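Local coordinates for aldehyde dehydrogenase (Staphylococcus aureus, PDB 6K10), which catalyses the NAD-dependent oxidation of 4,4'-diaponeurosporenal to 4,4'-diaponeurosporenoic acid, a step in the biosynthesis of the carotenoid staphyloxanthin, at residues L116-F121 with E178-L183; D189-T194 with K201-A206; S222-D227 with E237-G242; V252-I257 with N398-H403. The protein carries 1 engineered substitution. All coordinates share one frame; numbering follows the deposited sequence.

In the fold
The four contacts follow one another along the chain by first segment and fall into two pairs on opposite sides of its centre. Interactions 1 and 2 have centres about 9 Å apart and share one mixed sheet, in which strands 104-118 and 190-194 are parallel neighbours; this sheet, its parallel strands connected by helices, is consistent with the family's NAD-binding domain. Interactions 3 and 4, centres about 5 Å apart, belong to a second sheet, through the parallel strands 223-226 and 256-260, as in the catalytic domain. Centres of different pairs lie about 26 to 32 Å apart. Interactions 2 and 4 come nearest to the predicted active-site positions E217 and S251 (the latter engineered here), and interactions 2, 3 and 4 also reach the second subunit.

Interaction 1: residues L116-F121 with E178-L183; sequences LIIAPF and EETQTL
L116 and L183 make the closest contact between residues 116-121 and 178-183. This contact is apolar: the L116 methyl CD2 lies 3.8 Å from L183 CB, and the other methyl, L116 CD1, is 4.1 Å from L183 CD1, so both arms of L116 are engaged. The chi1 of L116 (175°) swings CG away from the backbone N and out to the helix. Two residues on, the end of I118 repeats the contact with a threonine, I118 CD1 lying 4.0 Å from T180 CG2. The alternation of L116 and I118 fits a strand that shows one face to the helix; I117, between them, packs instead on P131 of helix 126-138.

No hydrogen bond crosses between the two segments. On the helix, E178 O accepts both T182 N at 3.0 Å and T182 OG1 at 3.1 Å, and the two donors arrive from opposite faces of the carbonyl plane. T180 turns only its methyl to the strand, while its OG1 is bonded to G176 O. On the strand, backbone bonds tie L116 and I118 to F192 on one side, and I117 to I143 and K145 on the other.

Helix 177-184 lies over strands 141-145 and 104-118 and leads from strand 170-172 to strand 190-194 beyond them, the long crossover characteristic of a Rossmann-type NAD-binding domain.

Interaction 2: residues D189-T194 with K201-A206; sequences DYVFFT and KIVYQA
The ring of F193 meets V203 obliquely: the V203 methyl CG2 stands 3.8 Å from F193 CD1 and 4.2 Å from F193 CE1, so it is the CD1-CE1 side of the ring that is touched. F192, the next residue back, sets its CB off on the other side from the helix, and its ring makes an edge-to-face contact with Y422. The ring of Y190 takes no part in this contact and meets those of Y112 and F431 with planes inclined at about 40° and 60°. The F193 side chain lies about 6 Å from that of E217, the predicted active-site glutamate.

Within 201-206, V203 alone touches the strand segment, at two positions. Its chi1 of 170° sends CG1 opposite the backbone N and leaves CG2 beside that N, which divides the methyls between neighbours on the strand: V203 CG1 comes to 3.6 Å from V191 CG1, a tight contact, while V203 CG2 serves F193. V191 and F193 are two residues apart and so project from the same face of strand 190-194. The nearest CA pair, F193 and V203, is 7.7 Å apart. I118 of strand 104-118 also touches both F193 and V203, and I184 of helix 177-184 packs on V203.

The helix is the connection in the beta-alpha-beta unit made by strand 190-194, helix 197-209 and strand 214-217. No hydrogen bond crosses between the two segments and all three touching residues are buried, which is consistent with van der Waals packing and burial of apolar surface as the main direct attraction between them.

Interaction 3: residues S222-D227 with E237-G242; sequences SPVIVD and ERICFG
In the beta-alpha-beta unit formed by strand 223-226, helix 232-244 and strand 256-260, V224 and V226 of the first strand meet I239 of the connecting helix. The I239 methyl CD1 does the touching on the helix side: it reaches between the two valines, 3.9 Å from V224 CG1 and 4.0 Å from V226 CG2. A further approach, 4.1 Å from I239 CG1 to V224 CG1, shows that the isoleucine lies along V224 for part of its length, whereas V226 meets its end alone. With a chi2 of 162°, CD1 of the isoleucine lies anti to CA, so the branch is extended from CA to CD1 and can span the distance between backbones, whose nearest CA atoms, those of V224 and I239, are 8.2 Å apart.

Both valines have chi1 of 177°, yet they offer different methyls, because I239 CD1 sits between them along the strand. Strand 223-226 lies between strands 256-260 and 372-376, parallel to both, in a sheet that fits the catalytic domain of aldehyde dehydrogenases. I239 also touches F376 and L349 on other strands of this sheet, so the helix residue spreads over several strands.

C240, next in the helix, packs on L271, L275 and F278 of helix 264-279. The guanidinium of R238 donates through NH1 to N398 O and through NH2 to S441 O of the second subunit.

Interaction 4: residues V252-I257 with N398-H403; sequences VAPDYI and NDTLMH
V252 and L401 cross at about a right angle, with V252 CG2 only 3.5 Å from L401 CD1, a close approach of two methyls. V252 has chi1 of -58°, which lodges CG2 between its backbone N and carbonyl carbon, and it is this methyl that faces L401. The imidazole of H403 approaches the same valine obliquely, H403 CE1 lying 4.4 Å from V252 CB.

A second crossing, again near a right angle, brings P254 CG to 4.0 Å from T400 CG2. Here the threonine's chi1 of 73° separates its two functions: CG2 stands beside the backbone N and meets the proline ring, while OG1 is hydrogen-bonded to R238 O. The T400 amide makes a weak bond of 2.9 Å from its N to D399 OD1.

V252 directly follows S251, an engineered residue at a predicted active-site position. The loop after strand 394-397 packs against the chain leading into strand 256-260. P254 rests on V224 of strand 223-226, T400 on Y374 and F376 of strand 372-376, and L401 and M402 on F241 of helix 232-244, while M402 and H403 also reach I438 of the second subunit.

Interaction 1: residues L116-F121 with E178-L183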
loop_
_atom_site.group_PDB
_atom_site.type_symbol
_atom_site.label_atom_id
_atom_site.label_comp_id
_atom_site.label_asym_id
_atom_site.label_seq_id
_atom_site.Cartn_x
_atom_site.Cartn_y
_atom_site.Cartn_z
ATOM N N LEU A 116 10.546 10.185 -4.439
ATOM C CA LEU A 116 10.204 11.121 -5.499
ATOM C C LEU A 116 8.779 11.611 -5.295
ATOM O O LEU A 116 7.873 10.808 -5.047
ATOM C CB LEU A 116 10.340 10.461 -6.875
ATOM C CG LEU A 116 9.902 11.286 -8.088
ATOM C CD1 LEU A 116 10.677 12.597 -8.177
ATOM C CD2 LEU A 116 10.050 10.478 -9.368
ATOM N N ILE A 117 8.582 12.923 -5.403
ATOM C CA ILE A 117 7.271 13.544 -5.263
ATOM C C ILE A 117 6.995 14.353 -6.522
ATOM O O ILE A 117 7.750 15.278 -6.850
ATOM C CB ILE A 117 7.189 14.431 -4.011
ATOM C CG1 ILE A 117 7.347 13.581 -2.748
ATOM C CG2 ILE A 117 5.875 15.195 -3.982
ATOM C CD1 ILE A 117 7.465 14.389 -1.479
ATOM N N ILE A 118 5.920 14.004 -7.225
ATOM C CA ILE A 118 5.500 14.688 -8.444
ATOM C C ILE A 118 4.191 15.406 -8.155
ATOM O O ILE A 118 3.236 14.792 -7.667
ATOM C CB ILE A 118 5.333 13.706 -9.618
ATOM C CG1 ILE A 118 6.636 12.958 -9.892
ATOM C CG2 ILE A 118 4.855 14.435 -10.867
ATOM C CD1 ILE A 118 6.452 11.725 -10.762
ATOM N N ALA A 119 4.138 16.700 -8.468
ATOM C CA ALA A 119 2.951 17.478 -8.164
ATOM C C ALA A 119 2.404 18.168 -9.406
ATOM O O ALA A 119 3.179 18.642 -10.240
ATOM C CB ALA A 119 3.243 18.530 -7.095
ATOM N N PRO A 120 1.075 18.259 -9.544
ATOM C CA PRO A 120 0.490 18.892 -10.730
ATOM C C PRO A 120 0.268 20.384 -10.541
ATOM O O PRO A 120 0.757 20.969 -9.570
ATOM C CB PRO A 120 -0.834 18.143 -10.891
ATOM C CG PRO A 120 -1.243 17.875 -9.475
ATOM C CD PRO A 120 0.035 17.680 -8.676
ATOM N N PHE A 121 -0.481 21.009 -11.452
ATOM C CA PHE A 121 -0.604 22.461 -11.501
ATOM C C PHE A 121 -1.710 23.030 -10.619
ATOM O O PHE A 121 -1.669 24.230 -10.321
ATOM C CB PHE A 121 -0.852 22.919 -12.949
ATOM C CG PHE A 121 -2.248 22.613 -13.456
ATOM C CD1 PHE A 121 -3.314 23.452 -13.164
ATOM C CD2 PHE A 121 -2.485 21.508 -14.250
ATOM C CE1 PHE A 121 -4.586 23.177 -13.621
ATOM C CE2 PHE A 121 -3.757 21.236 -14.722
ATOM C CZ PHE A 121 -4.809 22.075 -14.409
ATOM N N GLU A 178 9.815 15.492 -19.784
ATOM C CA GLU A 178 11.081 14.795 -19.988
ATOM C C GLU A 178 11.930 14.778 -18.724
ATOM O O GLU A 178 12.684 13.823 -18.502
ATOM C CB GLU A 178 11.848 15.421 -21.150
ATOM C CG GLU A 178 11.221 15.141 -22.509
ATOM C CD GLU A 178 10.887 13.672 -22.715
ATOM O OE1 GLU A 178 9.821 13.385 -23.296
ATOM O OE2 GLU A 178 11.690 12.803 -22.310
ATOM N N GLU A 179 11.829 15.813 -17.887
ATOM C CA GLU A 179 12.459 15.738 -16.573
ATOM C C GLU A 179 11.775 14.689 -15.709
ATOM O O GLU A 179 12.441 13.948 -14.977
ATOM C CB GLU A 179 12.430 17.103 -15.885
ATOM C CG GLU A 179 13.464 18.093 -16.403
ATOM C CD GLU A 179 13.197 18.526 -17.829
ATOM O OE1 GLU A 179 14.156 18.570 -18.625
ATOM O OE2 GLU A 179 12.027 18.816 -18.156
ATOM N N THR A 180 10.445 14.611 -15.785
ATOM C CA THR A 180 9.726 13.543 -15.099
ATOM C C THR A 180 10.155 12.180 -15.621
ATOM O O THR A 180 10.329 11.234 -14.844
ATOM C CB THR A 180 8.218 13.727 -15.274
ATOM O OG1 THR A 180 7.827 15.005 -14.758
ATOM C CG2 THR A 180 7.457 12.634 -14.537
ATOM N N GLN A 181 10.338 12.068 -16.940
ATOM C CA GLN A 181 10.786 10.813 -17.535
ATOM C C GLN A 181 12.127 10.378 -16.957
ATOM O O GLN A 181 12.319 9.201 -16.631
ATOM C CB GLN A 181 10.885 10.969 -19.052
ATOM C CG GLN A 181 10.695 9.683 -19.832
ATOM C CD GLN A 181 9.248 9.238 -19.871
ATOM O OE1 GLN A 181 8.905 8.161 -19.387
ATOM N NE2 GLN A 181 8.388 10.069 -20.450
ATOM N N THR A 182 13.062 11.319 -16.817
ATOM C CA THR A 182 14.366 10.989 -16.251
ATOM C C THR A 182 14.239 10.509 -14.812
ATOM O O THR A 182 14.940 9.579 -14.394
ATOM C CB THR A 182 15.287 12.206 -16.328
ATOM O OG1 THR A 182 15.399 12.633 -17.691
ATOM C CG2 THR A 182 16.669 11.867 -15.794
ATOM N N LEU A 183 13.338 11.121 -14.042
ATOM C CA LEU A 183 13.239 10.808 -12.621
ATOM C C LEU A 183 12.588 9.450 -12.381
ATOM O O LEU A 183 13.043 8.684 -11.523
ATOM C CB LEU A 183 12.469 11.912 -11.899
ATOM C CG LEU A 183 13.236 13.222 -11.717
ATOM C CD1 LEU A 183 12.284 14.375 -11.457
ATOM C CD2 LEU A 183 14.219 13.076 -10.569
#

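Interaction 2: residues D189-T194 with K201-A206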
loop_
_atom_site.group_PDB
_atom_site.type_symbol
_atom_site.label_atom_id
_atom_site.label_comp_id
_atom_site.label_asym_id
_atom_site.label_seq_id
_atom_site.Cartn_x
_atom_site.Cartn_y
_atom_site.Cartn_z
ATOM N N ASP A 189 13.339 4.856 -3.874
ATOM C CA ASP A 189 12.773 3.918 -2.914
ATOM C C ASP A 189 11.266 4.076 -2.754
ATOM O O ASP A 189 10.621 3.181 -2.195
ATOM C CB ASP A 189 13.469 4.070 -1.557
ATOM C CG ASP A 189 14.970 3.852 -1.649
ATOM O OD1 ASP A 189 15.386 2.707 -1.926
ATOM O OD2 ASP A 189 15.733 4.822 -1.452
ATOM N N TYR A 190 10.697 5.180 -3.235
ATOM C CA TYR A 190 9.255 5.375 -3.259
ATOM C C TYR A 190 8.941 6.489 -4.247
ATOM O O TYR A 190 9.727 7.427 -4.409
ATOM C CB TYR A 190 8.704 5.719 -1.869
ATOM C CG TYR A 190 7.244 5.379 -1.701
ATOM C CD1 TYR A 190 6.255 6.261 -2.114
ATOM C CD2 TYR A 190 6.854 4.173 -1.136
ATOM C CE1 TYR A 190 4.915 5.949 -1.969
ATOM C CE2 TYR A 190 5.519 3.853 -0.984
ATOM C CZ TYR A 190 4.554 4.743 -1.400
ATOM O OH TYR A 190 3.226 4.416 -1.246
ATOM N N VAL A 191 7.792 6.379 -4.911
ATOM C CA VAL A 191 7.325 7.401 -5.840
ATOM C C VAL A 191 5.919 7.823 -5.439
ATOM O O VAL A 191 5.029 6.977 -5.307
ATOM C CB VAL A 191 7.343 6.901 -7.299
ATOM C CG1 VAL A 191 6.694 7.925 -8.209
ATOM C CG2 VAL A 191 8.770 6.622 -7.743
ATOM N N PHE A 192 5.722 9.124 -5.240
ATOM C CA PHE A 192 4.425 9.702 -4.905
ATOM C C PHE A 192 4.012 10.617 -6.046
ATOM O O PHE A 192 4.739 11.559 -6.371
ATOM C CB PHE A 192 4.488 10.467 -3.573
ATOM C CG PHE A 192 3.144 10.936 -3.070
ATOM C CD1 PHE A 192 2.477 11.989 -3.686
ATOM C CD2 PHE A 192 2.547 10.323 -1.985
ATOM C CE1 PHE A 192 1.246 12.413 -3.229
ATOM C CE2 PHE A 192 1.313 10.749 -1.522
ATOM C CZ PHE A 192 0.664 11.795 -2.146
ATOM N N PHE A 193 2.852 10.345 -6.646
ATOM C CA PHE A 193 2.400 11.056 -7.835
ATOM C C PHE A 193 0.956 11.510 -7.684
ATOM O O PHE A 193 0.087 10.712 -7.323
ATOM C CB PHE A 193 2.543 10.181 -9.086
ATOM C CG PHE A 193 1.823 10.733 -10.283
ATOM C CD1 PHE A 193 2.436 11.654 -11.109
ATOM C CD2 PHE A 193 0.529 10.330 -10.586
ATOM C CE1 PHE A 193 1.780 12.171 -12.200
ATOM C CE2 PHE A 193 -0.133 10.847 -11.675
ATOM C CZ PHE A 193 0.493 11.764 -12.490
ATOM N N THR A 194 0.706 12.786 -7.978
ATOM C CA THR A 194 -0.637 13.329 -8.146
ATOM C C THR A 194 -0.718 13.948 -9.529
ATOM O O THR A 194 0.135 14.763 -9.894
ATOM C CB THR A 194 -0.965 14.386 -7.081
ATOM O OG1 THR A 194 -0.830 13.815 -5.775
ATOM C CG2 THR A 194 -2.391 14.906 -7.246
ATOM N N LYS A 201 -0.165 6.479 -15.494
ATOM C CA LYS A 201 0.164 5.202 -16.122
ATOM C C LYS A 201 1.644 5.129 -16.484
ATOM O O LYS A 201 2.278 4.081 -16.326
ATOM C CB LYS A 201 -0.702 4.995 -17.366
ATOM C CG LYS A 201 -2.186 4.788 -17.077
ATOM N N ILE A 202 2.214 6.237 -16.964
ATOM C CA ILE A 202 3.628 6.259 -17.334
ATOM C C ILE A 202 4.505 6.120 -16.093
ATOM O O ILE A 202 5.470 5.348 -16.075
ATOM C CB ILE A 202 3.960 7.546 -18.115
ATOM C CG1 ILE A 202 3.164 7.601 -19.420
ATOM C CG2 ILE A 202 5.459 7.652 -18.385
ATOM C CD1 ILE A 202 3.258 8.937 -20.144
ATOM N N VAL A 203 4.186 6.878 -15.042
ATOM C CA VAL A 203 4.929 6.802 -13.783
ATOM C C VAL A 203 4.928 5.378 -13.248
ATOM O O VAL A 203 5.958 4.858 -12.803
ATOM C CB VAL A 203 4.331 7.784 -12.756
ATOM C CG1 VAL A 203 4.928 7.555 -11.376
ATOM C CG2 VAL A 203 4.530 9.222 -13.207
ATOM N N TYR A 204 3.774 4.722 -13.301
ATOM C CA TYR A 204 3.604 3.437 -12.640
ATOM C C TYR A 204 4.157 2.278 -13.460
ATOM O O TYR A 204 4.535 1.254 -12.883
ATOM C CB TYR A 204 2.121 3.258 -12.310
ATOM C CG TYR A 204 1.764 2.026 -11.523
ATOM C CD1 TYR A 204 2.343 1.783 -10.291
ATOM C CD2 TYR A 204 0.751 1.180 -11.945
ATOM C CE1 TYR A 204 1.993 0.676 -9.541
ATOM C CE2 TYR A 204 0.383 0.078 -11.197
ATOM C CZ TYR A 204 1.010 -0.170 -9.997
ATOM O OH TYR A 204 0.644 -1.269 -9.252
ATOM N N GLN A 205 4.235 2.422 -14.784
ATOM C CA GLN A 205 4.948 1.433 -15.585
ATOM C C GLN A 205 6.455 1.576 -15.417
ATOM O O GLN A 205 7.176 0.574 -15.344
ATOM C CB GLN A 205 4.554 1.567 -17.056
ATOM C CG GLN A 205 3.114 1.171 -17.348
ATOM C CD GLN A 205 2.685 1.526 -18.759
ATOM O OE1 GLN A 205 1.807 2.365 -18.961
ATOM N NE2 GLN A 205 3.307 0.891 -19.744
ATOM N N ALA A 206 6.948 2.816 -15.351
ATOM C CA ALA A 206 8.375 3.043 -15.145
ATOM C C ALA A 206 8.819 2.518 -13.786
ATOM O O ALA A 206 9.854 1.852 -13.670
ATOM C CB ALA A 206 8.692 4.533 -15.276
#

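Interaction 3: residues S222-D227 with E237-G242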
loop_
_atom_site.group_PDB
_atom_site.type_symbol
_atom_site.label_atom_id
_atom_site.label_comp_id
_atom_site.label_asym_id
_atom_site.label_seq_id
_atom_site.Cartn_x
_atom_site.Cartn_y
_atom_site.Cartn_z
ATOM N N SER A 222 -16.074 12.829 -10.840
ATOM C CA SER A 222 -16.730 12.651 -9.548
ATOM C C SER A 222 -18.209 13.006 -9.653
ATOM O O SER A 222 -18.534 14.151 -9.975
ATOM C CB SER A 222 -16.054 13.515 -8.489
ATOM O OG SER A 222 -14.686 13.173 -8.323
ATOM N N PRO A 223 -19.122 12.074 -9.390
ATOM C CA PRO A 223 -20.551 12.380 -9.503
ATOM C C PRO A 223 -21.141 12.962 -8.233
ATOM O O PRO A 223 -20.715 12.657 -7.122
ATOM C CB PRO A 223 -21.169 11.007 -9.804
ATOM C CG PRO A 223 -20.273 10.041 -9.104
ATOM C CD PRO A 223 -18.882 10.645 -9.116
ATOM N N VAL A 224 -22.135 13.824 -8.419
ATOM C CA VAL A 224 -23.003 14.277 -7.337
ATOM C C VAL A 224 -24.392 13.734 -7.631
ATOM O O VAL A 224 -24.949 13.999 -8.703
ATOM C CB VAL A 224 -23.032 15.811 -7.212
ATOM C CG1 VAL A 224 -23.998 16.251 -6.110
ATOM C CG2 VAL A 224 -21.643 16.351 -6.959
ATOM N N ILE A 225 -24.936 12.944 -6.706
ATOM C CA ILE A 225 -26.326 12.508 -6.772
ATOM C C ILE A 225 -27.144 13.452 -5.907
ATOM O O ILE A 225 -26.801 13.685 -4.742
ATOM C CB ILE A 225 -26.501 11.050 -6.308
ATOM C CG1 ILE A 225 -25.574 10.110 -7.068
ATOM C CG2 ILE A 225 -27.937 10.599 -6.535
ATOM C CD1 ILE A 225 -25.333 8.777 -6.374
ATOM N N VAL A 226 -28.203 14.009 -6.481
ATOM C CA VAL A 226 -29.153 14.855 -5.769
ATOM C C VAL A 226 -30.504 14.177 -5.927
ATOM O O VAL A 226 -31.104 14.233 -7.006
ATOM C CB VAL A 226 -29.180 16.290 -6.313
ATOM C CG1 VAL A 226 -30.242 17.128 -5.592
ATOM C CG2 VAL A 226 -27.808 16.933 -6.207
ATOM N N ASP A 227 -30.980 13.514 -4.875
ATOM C CA ASP A 227 -32.251 12.819 -4.978
ATOM C C ASP A 227 -33.404 13.726 -4.555
ATOM O O ASP A 227 -33.209 14.873 -4.147
ATOM C CB ASP A 227 -32.217 11.493 -4.196
ATOM C CG ASP A 227 -32.408 11.632 -2.684
ATOM O OD1 ASP A 227 -32.767 12.709 -2.159
ATOM O OD2 ASP A 227 -32.204 10.604 -2.006
ATOM N N GLU A 237 -25.563 25.270 -2.439
ATOM C CA GLU A 237 -24.490 26.048 -1.831
ATOM C C GLU A 237 -23.238 25.200 -1.641
ATOM O O GLU A 237 -22.122 25.644 -1.941
ATOM C CB GLU A 237 -24.960 26.632 -0.496
ATOM C CG GLU A 237 -25.910 27.812 -0.645
ATOM C CD GLU A 237 -26.687 28.109 0.625
ATOM O OE1 GLU A 237 -26.339 27.551 1.687
ATOM O OE2 GLU A 237 -27.647 28.907 0.561
ATOM N N ARG A 238 -23.406 23.970 -1.156
ATOM C CA ARG A 238 -22.251 23.111 -0.915
ATOM C C ARG A 238 -21.687 22.543 -2.216
ATOM O O ARG A 238 -20.479 22.305 -2.321
ATOM C CB ARG A 238 -22.634 22.006 0.072
ATOM C CG ARG A 238 -23.071 22.589 1.414
ATOM C CD ARG A 238 -23.622 21.571 2.399
ATOM N NE ARG A 238 -23.983 22.244 3.647
ATOM C CZ ARG A 238 -24.534 21.658 4.704
ATOM N NH1 ARG A 238 -24.813 20.361 4.690
ATOM N NH2 ARG A 238 -24.814 22.383 5.780
ATOM N N ILE A 239 -22.537 22.346 -3.225
ATOM C CA ILE A 239 -22.049 21.925 -4.538
ATOM C C ILE A 239 -21.210 23.033 -5.169
ATOM O O ILE A 239 -20.087 22.796 -5.636
ATOM C CB ILE A 239 -23.222 21.522 -5.457
ATOM C CG1 ILE A 239 -23.792 20.162 -5.053
ATOM C CG2 ILE A 239 -22.775 21.486 -6.917
ATOM C CD1 ILE A 239 -25.189 19.887 -5.601
ATOM N N CYS A 240 -21.742 24.260 -5.190
ATOM C CA CYS A 240 -21.012 25.373 -5.796
ATOM C C CYS A 240 -19.702 25.642 -5.067
ATOM O O CYS A 240 -18.696 25.992 -5.694
ATOM C CB CYS A 240 -21.884 26.631 -5.807
ATOM S SG CYS A 240 -23.213 26.634 -7.032
ATOM N N PHE A 241 -19.702 25.490 -3.741
ATOM C CA PHE A 241 -18.478 25.639 -2.965
ATOM C C PHE A 241 -17.395 24.679 -3.450
ATOM O O PHE A 241 -16.259 25.086 -3.719
ATOM C CB PHE A 241 -18.776 25.409 -1.479
ATOM C CG PHE A 241 -17.543 25.289 -0.629
ATOM C CD1 PHE A 241 -16.845 26.414 -0.233
ATOM C CD2 PHE A 241 -17.086 24.049 -0.220
ATOM C CE1 PHE A 241 -15.713 26.304 0.550
ATOM C CE2 PHE A 241 -15.956 23.935 0.562
ATOM C CZ PHE A 241 -15.267 25.062 0.948
ATOM N N GLY A 242 -17.732 23.393 -3.567
ATOM C CA GLY A 242 -16.757 22.410 -4.005
ATOM C C GLY A 242 -16.462 22.448 -5.490
ATOM O O GLY A 242 -15.374 22.034 -5.905
#

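Interaction 4: residues V252-I257 with N398-H403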
loop_
_atom_site.group_PDB
_atom_site.type_symbol
_atom_site.label_atom_id
_atom_site.label_comp_id
_atom_site.label_asym_id
_atom_site.label_seq_id
_atom_site.Cartn_x
_atom_site.Cartn_y
_atom_site.Cartn_z
ATOM N N VAL A 252 -11.368 16.378 -6.786
ATOM C CA VAL A 252 -12.574 15.982 -6.072
ATOM C C VAL A 252 -13.691 17.008 -6.266
ATOM O O VAL A 252 -14.680 16.996 -5.536
ATOM C CB VAL A 252 -12.287 15.734 -4.582
ATOM C CG1 VAL A 252 -11.220 14.655 -4.421
ATOM C CG2 VAL A 252 -11.849 17.013 -3.908
ATOM N N ALA A 253 -13.546 17.896 -7.243
ATOM C CA ALA A 253 -14.633 18.796 -7.577
ATOM C C ALA A 253 -15.798 18.007 -8.168
ATOM O O ALA A 253 -15.592 17.027 -8.889
ATOM C CB ALA A 253 -14.176 19.854 -8.575
ATOM N N PRO A 254 -17.032 18.401 -7.865
ATOM C CA PRO A 254 -18.179 17.840 -8.589
ATOM C C PRO A 254 -17.956 17.931 -10.090
ATOM O O PRO A 254 -17.859 19.024 -10.655
ATOM C CB PRO A 254 -19.339 18.729 -8.133
ATOM C CG PRO A 254 -18.956 19.107 -6.740
ATOM C CD PRO A 254 -17.460 19.324 -6.799
ATOM N N ASP A 255 -17.828 16.772 -10.734
ATOM C CA ASP A 255 -17.686 16.805 -12.183
ATOM C C ASP A 255 -19.039 16.975 -12.864
ATOM O O ASP A 255 -19.207 17.873 -13.692
ATOM C CB ASP A 255 -16.984 15.540 -12.686
ATOM C CG ASP A 255 -16.677 15.602 -14.171
ATOM O OD1 ASP A 255 -17.577 15.305 -14.986
ATOM O OD2 ASP A 255 -15.534 15.977 -14.521
ATOM N N TYR A 256 -20.013 16.139 -12.512
ATOM C CA TYR A 256 -21.346 16.208 -13.093
ATOM C C TYR A 256 -22.380 15.879 -12.030
ATOM O O TYR A 256 -22.059 15.338 -10.971
ATOM C CB TYR A 256 -21.482 15.268 -14.306
ATOM C CG TYR A 256 -21.315 13.800 -13.968
ATOM C CD1 TYR A 256 -20.062 13.201 -13.989
ATOM C CD2 TYR A 256 -22.413 13.008 -13.644
ATOM C CE1 TYR A 256 -19.899 11.865 -13.687
ATOM C CE2 TYR A 256 -22.261 11.664 -13.339
ATOM C CZ TYR A 256 -21.002 11.098 -13.363
ATOM O OH TYR A 256 -20.841 9.763 -13.063
ATOM N N ILE A 257 -23.635 16.202 -12.333
ATOM C CA ILE A 257 -24.746 16.014 -11.409
ATOM C C ILE A 257 -25.731 15.017 -12.009
ATOM O O ILE A 257 -26.093 15.122 -13.185
ATOM C CB ILE A 257 -25.445 17.350 -11.087
ATOM C CG1 ILE A 257 -24.448 18.339 -10.477
ATOM C CG2 ILE A 257 -26.651 17.127 -10.164
ATOM C CD1 ILE A 257 -25.075 19.589 -9.857
ATOM N N ASN A 398 -24.292 15.068 1.836
ATOM C CA ASN A 398 -24.782 16.430 2.061
ATOM C C ASN A 398 -23.638 17.435 2.211
ATOM O O ASN A 398 -23.732 18.401 2.971
ATOM C CB ASN A 398 -25.730 16.488 3.262
ATOM C CG ASN A 398 -27.078 15.853 2.969
ATOM O OD1 ASN A 398 -27.506 15.792 1.816
ATOM N ND2 ASN A 398 -27.759 15.385 4.013
ATOM N N ASP A 399 -22.557 17.216 1.464
ATOM C CA ASP A 399 -21.460 18.173 1.372
ATOM C C ASP A 399 -20.619 17.800 0.160
ATOM O O ASP A 399 -20.828 16.757 -0.463
ATOM C CB ASP A 399 -20.605 18.188 2.645
ATOM C CG ASP A 399 -19.944 19.535 2.894
ATOM O OD1 ASP A 399 -20.126 20.455 2.068
ATOM O OD2 ASP A 399 -19.230 19.666 3.911
ATOM N N THR A 400 -19.674 18.675 -0.183
ATOM C CA THR A 400 -18.657 18.347 -1.174
ATOM C C THR A 400 -17.306 18.859 -0.696
ATOM O O THR A 400 -17.227 19.820 0.074
ATOM C CB THR A 400 -18.955 18.926 -2.578
ATOM O OG1 THR A 400 -18.747 20.343 -2.581
ATOM C CG2 THR A 400 -20.384 18.614 -3.030
ATOM N N LEU A 401 -16.249 18.171 -1.137
ATOM C CA LEU A 401 -14.856 18.593 -0.992
ATOM C C LEU A 401 -14.306 18.475 0.429
ATOM O O LEU A 401 -13.142 18.106 0.607
ATOM C CB LEU A 401 -14.683 20.028 -1.509
ATOM C CG LEU A 401 -13.325 20.714 -1.332
ATOM C CD1 LEU A 401 -12.281 20.109 -2.254
ATOM C CD2 LEU A 401 -13.453 22.204 -1.589
ATOM N N MET A 402 -15.125 18.760 1.447
ATOM C CA MET A 402 -14.607 18.933 2.804
ATOM C C MET A 402 -14.105 17.646 3.454
ATOM O O MET A 402 -13.495 17.726 4.527
ATOM C CB MET A 402 -15.671 19.570 3.702
ATOM C CG MET A 402 -16.000 21.013 3.350
ATOM S SD MET A 402 -14.527 22.039 3.135
ATOM C CE MET A 402 -13.987 22.247 4.830
ATOM N N HIS A 403 -14.327 16.473 2.856
ATOM C CA HIS A 403 -13.765 15.264 3.452
ATOM C C HIS A 403 -12.242 15.242 3.367
ATOM O O HIS A 403 -11.604 14.456 4.075
ATOM C CB HIS A 403 -14.359 14.007 2.805
ATOM C CG HIS A 403 -14.059 13.862 1.345
ATOM N ND1 HIS A 403 -14.479 14.774 0.400
ATOM C CD2 HIS A 403 -13.396 12.895 0.664
ATOM C CE1 HIS A 403 -14.081 14.381 -0.796
ATOM N NE2 HIS A 403 -13.422 13.245 -0.665
#